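Long-range contacts in mandelate racemase/muconate lactonizing enzyme family protein (PDB 3S5S), which is of unknown function but belongs to the mandelate racemase/muconate lactonizing enzyme family, combining an alpha/beta capping domain with an enolase-type beta/alpha-barrel: residues A[113-117]-A[353-357]; A[280-284]-A[312-316]; A[302-307]-A[333-339]. One frame throughout, in Å; residues are numbered along the deposited sequence.

Contact 1 ties the last turn of helix 101-117 to the loop 353-357, and along the chain its two segments enclose those of both other contacts. The four inner segments alternate in the order 280-284, 302-307, 312-316, 333-339, and helix 303-316 serves both contact 2 and contact 3. The centres of contacts 1 and 3 lie about 12 Å apart, and the two touch where His355 and Val357 meet Leu304 and Phe335. Contact 2 is farther away, about 17 Å and 19 Å from them between centres. Helix 303-316 thus meets its neighbour helix 272-289 at one end and the C-terminal chain at the other, and that chain reaches the N-terminal domain through contact 1.

Contact 1: residues A[113-117]-A[353-357]; sequences DALTK and AGHGV
Asp113 in the last turn of helix 101-117 lays its carboxylate on the ring of His355, joining the helical part of the N-terminal domain to a type II' beta turn, Ala353 to Gly356, in the C-terminal chain. The two planes are only 11° apart, with OD1 of Asp113 above the centre of the imidazole. Asp113 reaches across because its CG stands opposite its own backbone N (chi1 -179°). The same OD1 takes a hydrogen bond from His355 N (3.0 Å) on its anti side, while OD2 serves Phe49 N and, in a salt bridge, Lys117 NZ (2.9 Å), which also bonds Leu47 O. Three donors thus hold the carboxylate's rotation and probably offset part of its charge.

Gly354 suits the second position of the turn, since its positive phi favours glycine, and its bare CA packs directly against Asp113 OD1 and Thr116 OG1. The latter comes to 3.0 Å from Gly354 CA, though that hydroxyl's hydrogen bond is with Leu112 O. Lys117 adds its CB alongside Gly354 N. His355 NE2 bonds to Phe49 O, and His355 ND1 receives Val357 N at 3.1 Å, in the plane of the ring.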
ATOM      1  N   ASP A 113      10.339  11.719  -5.885  1.00 15.85           N
ATOM      2  CA  ASP A 113      10.801  12.230  -7.182  1.00 16.85           C
ATOM      3  C   ASP A 113      12.334  12.064  -7.272  1.00 17.51           C
ATOM      4  O   ASP A 113      12.839  11.510  -8.265  1.00 18.19           O
ATOM      5  CB  ASP A 113      10.380  13.691  -7.380  1.00 16.56           C
ATOM      6  CG  ASP A 113      10.821  14.244  -8.722  1.00 19.50           C
ATOM      7  OD1 ASP A 113      10.677  13.538  -9.783  1.00 18.83           O
ATOM      8  OD2 ASP A 113      11.310  15.417  -8.701  1.00 21.54           O
ATOM      9  N   ALA A 114      13.050  12.452  -6.216  1.00 16.54           N
ATOM     10  CA  ALA A 114      14.516  12.354  -6.239  1.00 18.65           C
ATOM     11  C   ALA A 114      14.939  10.898  -6.210  1.00 17.70           C
ATOM     12  O   ALA A 114      15.818  10.471  -6.962  1.00 17.81           O
ATOM     13  CB  ALA A 114      15.222  13.173  -5.027  1.00 18.50           C
ATOM     14  N   LEU A 115      14.344  10.139  -5.306  1.00 18.03           N
ATOM     15  CA  LEU A 115      14.668   8.705  -5.243  1.00 18.39           C
ATOM     16  C   LEU A 115      14.555   8.009  -6.632  1.00 18.06           C
ATOM     17  O   LEU A 115      15.438   7.284  -7.043  1.00 19.67           O
ATOM     18  CB  LEU A 115      13.809   8.000  -4.207  1.00 16.63           C
ATOM     19  CG  LEU A 115      14.278   6.554  -3.934  1.00 18.68           C
ATOM     20  CD1 LEU A 115      15.629   6.494  -3.137  1.00 11.65           C
ATOM     21  CD2 LEU A 115      13.146   5.722  -3.226  1.00 15.22           C
ATOM     22  N   THR A 116      13.465   8.242  -7.348  1.00 18.18           N
ATOM     23  CA  THR A 116      13.212   7.514  -8.606  1.00 18.03           C
ATOM     24  C   THR A 116      13.995   8.088  -9.757  1.00 17.99           C
ATOM     25  O   THR A 116      14.533   7.336 -10.558  1.00 18.81           O
ATOM     26  CB  THR A 116      11.693   7.432  -8.967  1.00 17.48           C
ATOM     27  OG1 THR A 116      11.099   8.738  -8.968  1.00 15.89           O
ATOM     28  CG2 THR A 116      10.991   6.573  -7.936  1.00 19.08           C
ATOM     29  N   LYS A 117      14.098   9.410  -9.829  1.00 16.82           N
ATOM     30  CA  LYS A 117      14.792   9.969 -10.941  1.00 17.52           C
ATOM     31  C   LYS A 117      16.263   9.540 -10.979  1.00 19.38           C
ATOM     32  O   LYS A 117      16.774   9.265 -12.058  1.00 20.57           O
ATOM     33  CB  LYS A 117      14.570  11.484 -11.016  1.00 17.28           C
ATOM     34  CG  LYS A 117      15.774  12.361 -10.849  1.00 19.17           C
ATOM     35  CD  LYS A 117      15.431  13.808 -10.375  1.00 24.20           C
ATOM     36  CE  LYS A 117      14.175  14.384 -11.009  1.00 25.52           C
ATOM     37  NZ  LYS A 117      13.697  15.568 -10.270  1.00 27.28           N
ATOM     38  N   ALA A 353      11.791   9.314 -15.741  1.00 24.98           N
ATOM     39  CA  ALA A 353      12.500   9.339 -14.477  1.00 24.21           C
ATOM     40  C   ALA A 353      11.793  10.288 -13.483  1.00 22.40           C
ATOM     41  O   ALA A 353      11.496  11.432 -13.831  1.00 22.14           O
ATOM     42  CB  ALA A 353      13.958   9.752 -14.690  1.00 24.97           C
ATOM     43  N   GLY A 354      11.524   9.809 -12.269  1.00 21.00           N
ATOM     44  CA  GLY A 354      10.692  10.553 -11.314  1.00 20.36           C
ATOM     45  C   GLY A 354       9.309  10.855 -11.936  1.00 20.40           C
ATOM     46  O   GLY A 354       8.764  10.040 -12.707  1.00 17.84           O
ATOM     47  N   HIS A 355       8.759  12.029 -11.610  1.00 19.82           N
ATOM     48  CA  HIS A 355       7.563  12.501 -12.287  1.00 19.90           C
ATOM     49  C   HIS A 355       7.827  13.318 -13.542  1.00 20.74           C
ATOM     50  O   HIS A 355       6.863  13.744 -14.176  1.00 21.20           O
ATOM     51  CB  HIS A 355       6.630  13.269 -11.341  1.00 19.44           C
ATOM     52  CG  HIS A 355       7.299  14.345 -10.566  1.00 19.29           C
ATOM     53  ND1 HIS A 355       8.033  15.347 -11.173  1.00 19.61           N
ATOM     54  CD2 HIS A 355       7.319  14.604  -9.232  1.00 17.34           C
ATOM     55  CE1 HIS A 355       8.488  16.170 -10.235  1.00 17.08           C
ATOM     56  NE2 HIS A 355       8.052  15.754  -9.056  1.00 16.46           N
ATOM     57  N   GLY A 356       9.108  13.519 -13.914  1.00 20.84           N
ATOM     58  CA  GLY A 356       9.485  14.258 -15.157  1.00 19.57           C
ATOM     59  C   GLY A 356       9.294  15.769 -15.152  1.00 19.72           C
ATOM     60  O   GLY A 356       9.526  16.451 -16.170  1.00 21.40           O
ATOM     61  N   VAL A 357       8.875  16.327 -14.016  1.00 19.19           N
ATOM     62  CA  VAL A 357       8.615  17.771 -13.959  1.00 18.87           C
ATOM     63  C   VAL A 357       9.804  18.550 -13.328  1.00 21.25           C
ATOM     64  O   VAL A 357      10.270  18.224 -12.243  1.00 21.33           O
ATOM     65  CB  VAL A 357       7.282  18.050 -13.179  1.00 18.08           C
ATOM     66  CG1 VAL A 357       6.941  19.551 -13.099  1.00 15.28           C
ATOM     67  CG2 VAL A 357       6.167  17.251 -13.786  1.00 13.36           C
TER

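Contact 2: residues A[280-284]-A[312-316]; sequences ALDIA and FAAGL
Ala280 O is met from two directions: Ala284 N of its own helix donates to it in the ordinary i to i+4 manner (3.0 Å), and the edge of the Phe312 ring comes up to it with CZ 3.5 Å away, the oxygen lying in the ring plane. The rim of a phenyl ring carries slight positive charge, so this edge is a reasonable neighbour for a carbonyl already engaged in helical bonding.

The rest of the interface is apolar. The axes of segments 280-284 and 312-316 pass 12.0 Å apart at -45°, too far for backbones to meet, and large side chains bridge the gap. Phe312 does most of this. With CG anti to its backbone N (chi1 170°), the ring extends toward the other helix, where the methyl of Ala280 touches CZ at 3.8 Å. Leu281 runs past Phe312 in the opposite direction and sets its CD2 3.6 Å from CE1 of the ring. One turn on, Ala284 CB meets Leu316 CD1 (3.9 Å). That same methyl of Leu316 lies above one face of Phe312, offset toward the rim, so one face of the ring is packed by a leucine of its own helix. Small alanines at 280 and 284 suit the helix that receives these long residues, and the branched Leu281 packs beside the ring.

These are consecutive outer helices of the barrel, 272-289 and 303-316, with strand 293-296 between them in sequence. Beneath them Phe312 rests on Ile270 of strand 267-270, Ile296 of strand 293-296 and Phe319 of strand 319-322, while on another side of helix 272-289 Asp282 forms a salt bridge with Arg288 of the second subunit.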
ATOM      1  N   ALA A 280      -2.245   7.957   0.967  1.00 21.06           N
ATOM      2  CA  ALA A 280      -2.923   7.647  -0.296  1.00 20.90           C
ATOM      3  C   ALA A 280      -2.761   6.192  -0.826  1.00 21.40           C
ATOM      4  O   ALA A 280      -3.757   5.546  -1.229  1.00 21.27           O
ATOM      5  CB  ALA A 280      -2.557   8.659  -1.341  1.00 20.23           C
ATOM      6  N   LEU A 281      -1.540   5.661  -0.775  1.00 21.65           N
ATOM      7  CA  LEU A 281      -1.325   4.212  -1.065  1.00 23.11           C
ATOM      8  C   LEU A 281      -2.201   3.281  -0.217  1.00 22.95           C
ATOM      9  O   LEU A 281      -2.761   2.321  -0.726  1.00 23.50           O
ATOM     10  CB  LEU A 281       0.182   3.817  -0.948  1.00 22.30           C
ATOM     11  CG  LEU A 281       1.065   4.493  -2.018  1.00 23.09           C
ATOM     12  CD1 LEU A 281       2.578   4.354  -1.733  1.00 21.07           C
ATOM     13  CD2 LEU A 281       0.735   3.947  -3.382  1.00 20.96           C
ATOM     14  N   ASP A 282      -2.316   3.584   1.071  1.00 23.97           N
ATOM     15  CA  ASP A 282      -3.082   2.746   2.006  1.00 25.27           C
ATOM     16  C   ASP A 282      -4.575   2.867   1.696  1.00 25.26           C
ATOM     17  O   ASP A 282      -5.285   1.844   1.657  1.00 28.12           O
ATOM     18  CB  ASP A 282      -2.755   3.089   3.478  1.00 25.92           C
ATOM     19  CG  ASP A 282      -1.359   2.546   3.938  1.00 31.78           C
ATOM     20  OD1 ASP A 282      -0.766   1.715   3.204  1.00 37.90           O
ATOM     21  OD2 ASP A 282      -0.822   2.935   5.031  1.00 37.10           O
ATOM     22  N   ILE A 283      -5.052   4.089   1.447  1.00 23.60           N
ATOM     23  CA  ILE A 283      -6.448   4.334   1.118  1.00 22.67           C
ATOM     24  C   ILE A 283      -6.879   3.605  -0.160  1.00 22.27           C
ATOM     25  O   ILE A 283      -7.920   3.003  -0.192  1.00 22.98           O
ATOM     26  CB  ILE A 283      -6.734   5.862   0.923  1.00 23.23           C
ATOM     27  CG1 ILE A 283      -6.684   6.618   2.231  1.00 21.31           C
ATOM     28  CG2 ILE A 283      -8.068   6.123   0.231  1.00 19.85           C
ATOM     29  CD1 ILE A 283      -6.458   8.107   1.929  1.00 19.31           C
ATOM     30  N   ALA A 284      -6.111   3.710  -1.228  1.00 21.25           N
ATOM     31  CA  ALA A 284      -6.389   2.919  -2.433  1.00 21.03           C
ATOM     32  C   ALA A 284      -6.573   1.414  -2.121  1.00 21.76           C
ATOM     33  O   ALA A 284      -7.519   0.776  -2.592  1.00 23.66           O
ATOM     34  CB  ALA A 284      -5.269   3.112  -3.426  1.00 19.48           C
ATOM     35  N   PHE A 312       0.394   8.155  -9.999  1.00 18.36           N
ATOM     36  CA  PHE A 312      -0.184   7.363  -8.918  1.00 17.56           C
ATOM     37  C   PHE A 312      -1.380   6.538  -9.447  1.00 17.13           C
ATOM     38  O   PHE A 312      -1.331   5.289  -9.446  1.00 16.61           O
ATOM     39  CB  PHE A 312      -0.529   8.298  -7.715  1.00 16.82           C
ATOM     40  CG  PHE A 312      -1.350   7.662  -6.606  1.00 15.71           C
ATOM     41  CD1 PHE A 312      -0.740   7.090  -5.509  1.00 15.47           C
ATOM     42  CD2 PHE A 312      -2.758   7.695  -6.631  1.00 19.93           C
ATOM     43  CE1 PHE A 312      -1.501   6.514  -4.424  1.00 14.31           C
ATOM     44  CE2 PHE A 312      -3.550   7.124  -5.576  1.00 19.06           C
ATOM     45  CZ  PHE A 312      -2.891   6.534  -4.451  1.00 18.09           C
ATOM     46  N   ALA A 313      -2.437   7.233  -9.895  1.00 16.96           N
ATOM     47  CA  ALA A 313      -3.645   6.576 -10.435  1.00 16.86           C
ATOM     48  C   ALA A 313      -3.317   5.592 -11.600  1.00 17.88           C
ATOM     49  O   ALA A 313      -3.726   4.432 -11.536  1.00 18.01           O
ATOM     50  CB  ALA A 313      -4.628   7.576 -10.876  1.00 16.86           C
ATOM     51  N   ALA A 314      -2.584   6.028 -12.642  1.00 17.31           N
ATOM     52  CA  ALA A 314      -2.287   5.095 -13.757  1.00 18.51           C
ATOM     53  C   ALA A 314      -1.344   3.932 -13.365  1.00 19.09           C
ATOM     54  O   ALA A 314      -1.434   2.862 -13.922  1.00 20.73           O
ATOM     55  CB  ALA A 314      -1.720   5.853 -15.023  1.00 18.18           C
ATOM     56  N   GLY A 315      -0.415   4.165 -12.440  1.00 18.71           N
ATOM     57  CA  GLY A 315       0.478   3.110 -11.944  1.00 18.95           C
ATOM     58  C   GLY A 315      -0.295   2.062 -11.189  1.00 19.68           C
ATOM     59  O   GLY A 315      -0.138   0.854 -11.446  1.00 21.06           O
ATOM     60  N   LEU A 316      -1.190   2.517 -10.324  1.00 19.12           N
ATOM     61  CA  LEU A 316      -1.990   1.614  -9.526  1.00 20.39           C
ATOM     62  C   LEU A 316      -3.002   0.802 -10.336  1.00 21.41           C
ATOM     63  O   LEU A 316      -3.171  -0.386 -10.075  1.00 20.00           O
ATOM     64  CB  LEU A 316      -2.704   2.343  -8.387  1.00 20.22           C
ATOM     65  CG  LEU A 316      -1.888   2.811  -7.209  1.00 23.36           C
ATOM     66  CD1 LEU A 316      -2.754   3.709  -6.319  1.00 23.50           C
ATOM     67  CD2 LEU A 316      -1.349   1.613  -6.445  1.00 23.91           C
TER

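Contact 3: residues A[302-307]-A[333-339]; sequences SVLAMT and NPFDGGF
Val303, in the first turn of helix 303-316, an outer helix of the barrel, is wedged among the residues of 333-339, which pass across the helix start and press two phenyl rings, Phe335 and Phe339, against it. Phe335, in short strand 335-336 paired with 358-359, also packs on Leu15 of strand 7-25 in the N-terminal domain. Beta-branching suits Val303 here, as its methyls reach both sides: CG1 lies 3.6 Å from Gly337 O and also meets Phe335 CB, whereas CG2 faces Asn333 ND2 and, more distantly, the Phe339 ring. Val303 and Asn333 cross at about a right angle, and Val303 and Phe335 run past each other in opposite senses.

The Phe335 ring turns one face to Leu304, whose CB sits 4.1 Å from the ring centroid and 17° off its normal, a CH-pi contact. Ser302 OG closes on CE2 of the same ring, at 3.0 Å, obliquely. At the other end Phe339, its CG between backbone N and carbonyl carbon (chi1 60°), brings CE1 to 3.9 Å from Met306 CB. Thr307 OG1 receives a weak hydrogen bond from Phe339 N (3.5 Å), beside Gly338, whose backbone angles call for glycine.

Polar groups shape the two backbones. Asn333 OD1 accepts Phe335 N in an Asx turn. Ser302 is the N-cap of the helix, its OG accepting Leu304 N (3.1 Å), and Glu51 OE1 from strand 47-52 bonds both Ser302 OG and Ala305 N. Cohesion across the contact is therefore chiefly apolar, and the carboxylate of Glu51 probably interacts favourably with the helix dipole.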
ATOM      1  N   SER A 302      -0.734  22.753  -9.927  1.00 25.06           N
ATOM      2  CA  SER A 302      -0.063  22.870 -11.223  1.00 24.05           C
ATOM      3  C   SER A 302       0.155  21.476 -11.819  1.00 23.21           C
ATOM      4  O   SER A 302      -0.304  20.444 -11.275  1.00 22.01           O
ATOM      5  CB  SER A 302       1.295  23.546 -11.049  1.00 24.84           C
ATOM      6  OG  SER A 302       2.296  22.655 -10.505  1.00 22.08           O
ATOM      7  N   VAL A 303       0.877  21.475 -12.932  1.00 23.64           N
ATOM      8  CA  VAL A 303       1.387  20.310 -13.648  1.00 23.38           C
ATOM      9  C   VAL A 303       2.178  19.347 -12.742  1.00 22.86           C
ATOM     10  O   VAL A 303       2.148  18.120 -12.897  1.00 22.45           O
ATOM     11  CB  VAL A 303       2.245  20.866 -14.859  1.00 24.86           C
ATOM     12  CG1 VAL A 303       3.586  20.169 -15.071  1.00 23.59           C
ATOM     13  CG2 VAL A 303       1.407  20.973 -16.130  1.00 25.66           C
ATOM     14  N   LEU A 304       2.883  19.913 -11.784  1.00 22.59           N
ATOM     15  CA  LEU A 304       3.694  19.122 -10.879  1.00 21.44           C
ATOM     16  C   LEU A 304       2.890  18.138 -10.010  1.00 20.57           C
ATOM     17  O   LEU A 304       3.056  16.916 -10.134  1.00 21.15           O
ATOM     18  CB  LEU A 304       4.587  20.045 -10.032  1.00 20.21           C
ATOM     19  CG  LEU A 304       5.413  19.427  -8.901  1.00 20.60           C
ATOM     20  CD1 LEU A 304       5.936  18.141  -9.270  1.00 22.72           C
ATOM     21  CD2 LEU A 304       6.585  20.324  -8.434  1.00 22.74           C
ATOM     22  N   ALA A 305       2.066  18.643  -9.113  1.00 19.54           N
ATOM     23  CA  ALA A 305       1.288  17.750  -8.253  1.00 19.04           C
ATOM     24  C   ALA A 305       0.299  16.911  -9.098  1.00 19.05           C
ATOM     25  O   ALA A 305       0.071  15.721  -8.799  1.00 17.98           O
ATOM     26  CB  ALA A 305       0.550  18.544  -7.153  1.00 18.45           C
ATOM     27  N   MET A 306      -0.249  17.511 -10.169  1.00 19.83           N
ATOM     28  CA  MET A 306      -1.142  16.766 -11.055  1.00 19.76           C
ATOM     29  C   MET A 306      -0.450  15.548 -11.714  1.00 20.65           C
ATOM     30  O   MET A 306      -0.984  14.415 -11.672  1.00 18.80           O
ATOM     31  CB  MET A 306      -1.792  17.658 -12.063  1.00 20.99           C
ATOM     32  CG  MET A 306      -2.922  18.508 -11.503  1.00 24.95           C
ATOM     33  SD  MET A 306      -4.546  17.778 -11.813  1.00 32.09           S
ATOM     34  CE  MET A 306      -5.489  18.175 -10.324  1.00 22.32           C
ATOM     35  N   THR A 307       0.748  15.750 -12.278  1.00 20.97           N
ATOM     36  CA  THR A 307       1.458  14.613 -12.847  1.00 20.85           C
ATOM     37  C   THR A 307       1.765  13.578 -11.763  1.00 20.56           C
ATOM     38  O   THR A 307       1.636  12.382 -11.978  1.00 21.65           O
ATOM     39  CB  THR A 307       2.755  14.990 -13.572  1.00 20.88           C
ATOM     40  OG1 THR A 307       2.513  16.122 -14.416  1.00 21.93           O
ATOM     41  CG2 THR A 307       3.187  13.826 -14.443  1.00 19.69           C
ATOM     42  N   ASN A 333       2.143  28.177 -16.830  1.00 32.58           N
ATOM     43  CA  ASN A 333       2.720  26.891 -16.491  1.00 30.03           C
ATOM     44  C   ASN A 333       4.183  27.166 -16.256  1.00 29.97           C
ATOM     45  O   ASN A 333       4.957  27.287 -17.227  1.00 30.96           O
ATOM     46  CB  ASN A 333       2.555  25.884 -17.639  1.00 28.66           C
ATOM     47  CG  ASN A 333       3.213  24.543 -17.326  1.00 27.15           C
ATOM     48  OD1 ASN A 333       3.920  24.420 -16.338  1.00 27.57           O
ATOM     49  ND2 ASN A 333       2.975  23.538 -18.151  1.00 24.60           N
ATOM     50  N   PRO A 334       4.580  27.305 -14.988  1.00 29.35           N
ATOM     51  CA  PRO A 334       6.005  27.594 -14.723  1.00 29.99           C
ATOM     52  C   PRO A 334       6.914  26.344 -14.739  1.00 29.01           C
ATOM     53  O   PRO A 334       8.035  26.408 -14.232  1.00 29.68           O
ATOM     54  CB  PRO A 334       5.988  28.203 -13.317  1.00 29.75           C
ATOM     55  CG  PRO A 334       4.819  27.589 -12.659  1.00 29.36           C
ATOM     56  CD  PRO A 334       3.764  27.383 -13.765  1.00 29.23           C
ATOM     57  N   PHE A 335       6.437  25.231 -15.305  1.00 27.67           N
ATOM     58  CA  PHE A 335       7.181  23.950 -15.317  1.00 26.48           C
ATOM     59  C   PHE A 335       7.397  23.364 -16.718  1.00 26.49           C
ATOM     60  O   PHE A 335       6.598  23.587 -17.601  1.00 27.23           O
ATOM     61  CB  PHE A 335       6.399  22.897 -14.528  1.00 24.84           C
ATOM     62  CG  PHE A 335       6.245  23.207 -13.070  1.00 23.78           C
ATOM     63  CD1 PHE A 335       7.325  23.060 -12.192  1.00 22.60           C
ATOM     64  CD2 PHE A 335       5.029  23.642 -12.570  1.00 19.80           C
ATOM     65  CE1 PHE A 335       7.193  23.326 -10.838  1.00 22.70           C
ATOM     66  CE2 PHE A 335       4.878  23.894 -11.213  1.00 23.68           C
ATOM     67  CZ  PHE A 335       5.964  23.735 -10.332  1.00 21.36           C
ATOM     68  N   ASP A 336       8.476  22.608 -16.889  1.00 26.79           N
ATOM     69  CA  ASP A 336       8.725  21.795 -18.089  1.00 26.81           C
ATOM     70  C   ASP A 336       8.399  20.391 -17.691  1.00 24.80           C
ATOM     71  O   ASP A 336       8.500  20.093 -16.500  1.00 23.51           O
ATOM     72  CB  ASP A 336      10.207  21.842 -18.492  1.00 26.94           C
ATOM     73  CG  ASP A 336      10.645  23.240 -18.941  1.00 32.42           C
ATOM     74  OD1 ASP A 336       9.902  23.880 -19.784  1.00 31.39           O
ATOM     75  OD2 ASP A 336      11.737  23.680 -18.457  1.00 30.98           O
ATOM     76  N   GLY A 337       8.042  19.544 -18.671  1.00 23.82           N
ATOM     77  CA  GLY A 337       7.837  18.112 -18.446  1.00 22.94           C
ATOM     78  C   GLY A 337       6.520  17.739 -17.772  1.00 23.44           C
ATOM     79  O   GLY A 337       5.655  18.591 -17.549  1.00 24.08           O
ATOM     80  N   GLY A 338       6.355  16.462 -17.445  1.00 21.63           N
ATOM     81  CA  GLY A 338       5.085  16.001 -16.939  1.00 21.63           C
ATOM     82  C   GLY A 338       4.268  15.325 -18.017  1.00 23.06           C
ATOM     83  O   GLY A 338       4.771  15.035 -19.111  1.00 23.65           O
ATOM     84  N   PHE A 339       2.997  15.089 -17.714  1.00 22.89           N
ATOM     85  CA  PHE A 339       2.109  14.457 -18.638  1.00 23.11           C
ATOM     86  C   PHE A 339       1.912  15.367 -19.842  1.00 23.99           C
ATOM     87  O   PHE A 339       2.087  16.576 -19.751  1.00 23.68           O
ATOM     88  CB  PHE A 339       0.747  14.169 -17.993  1.00 23.39           C
ATOM     89  CG  PHE A 339       0.014  15.406 -17.483  1.00 26.34           C
ATOM     90  CD1 PHE A 339      -0.598  15.386 -16.245  1.00 31.05           C
ATOM     91  CD2 PHE A 339      -0.109  16.546 -18.264  1.00 29.89           C
ATOM     92  CE1 PHE A 339      -1.303  16.516 -15.768  1.00 36.86           C
ATOM     93  CE2 PHE A 339      -0.784  17.681 -17.812  1.00 34.36           C
ATOM     94  CZ  PHE A 339      -1.366  17.679 -16.568  1.00 37.02           C
TER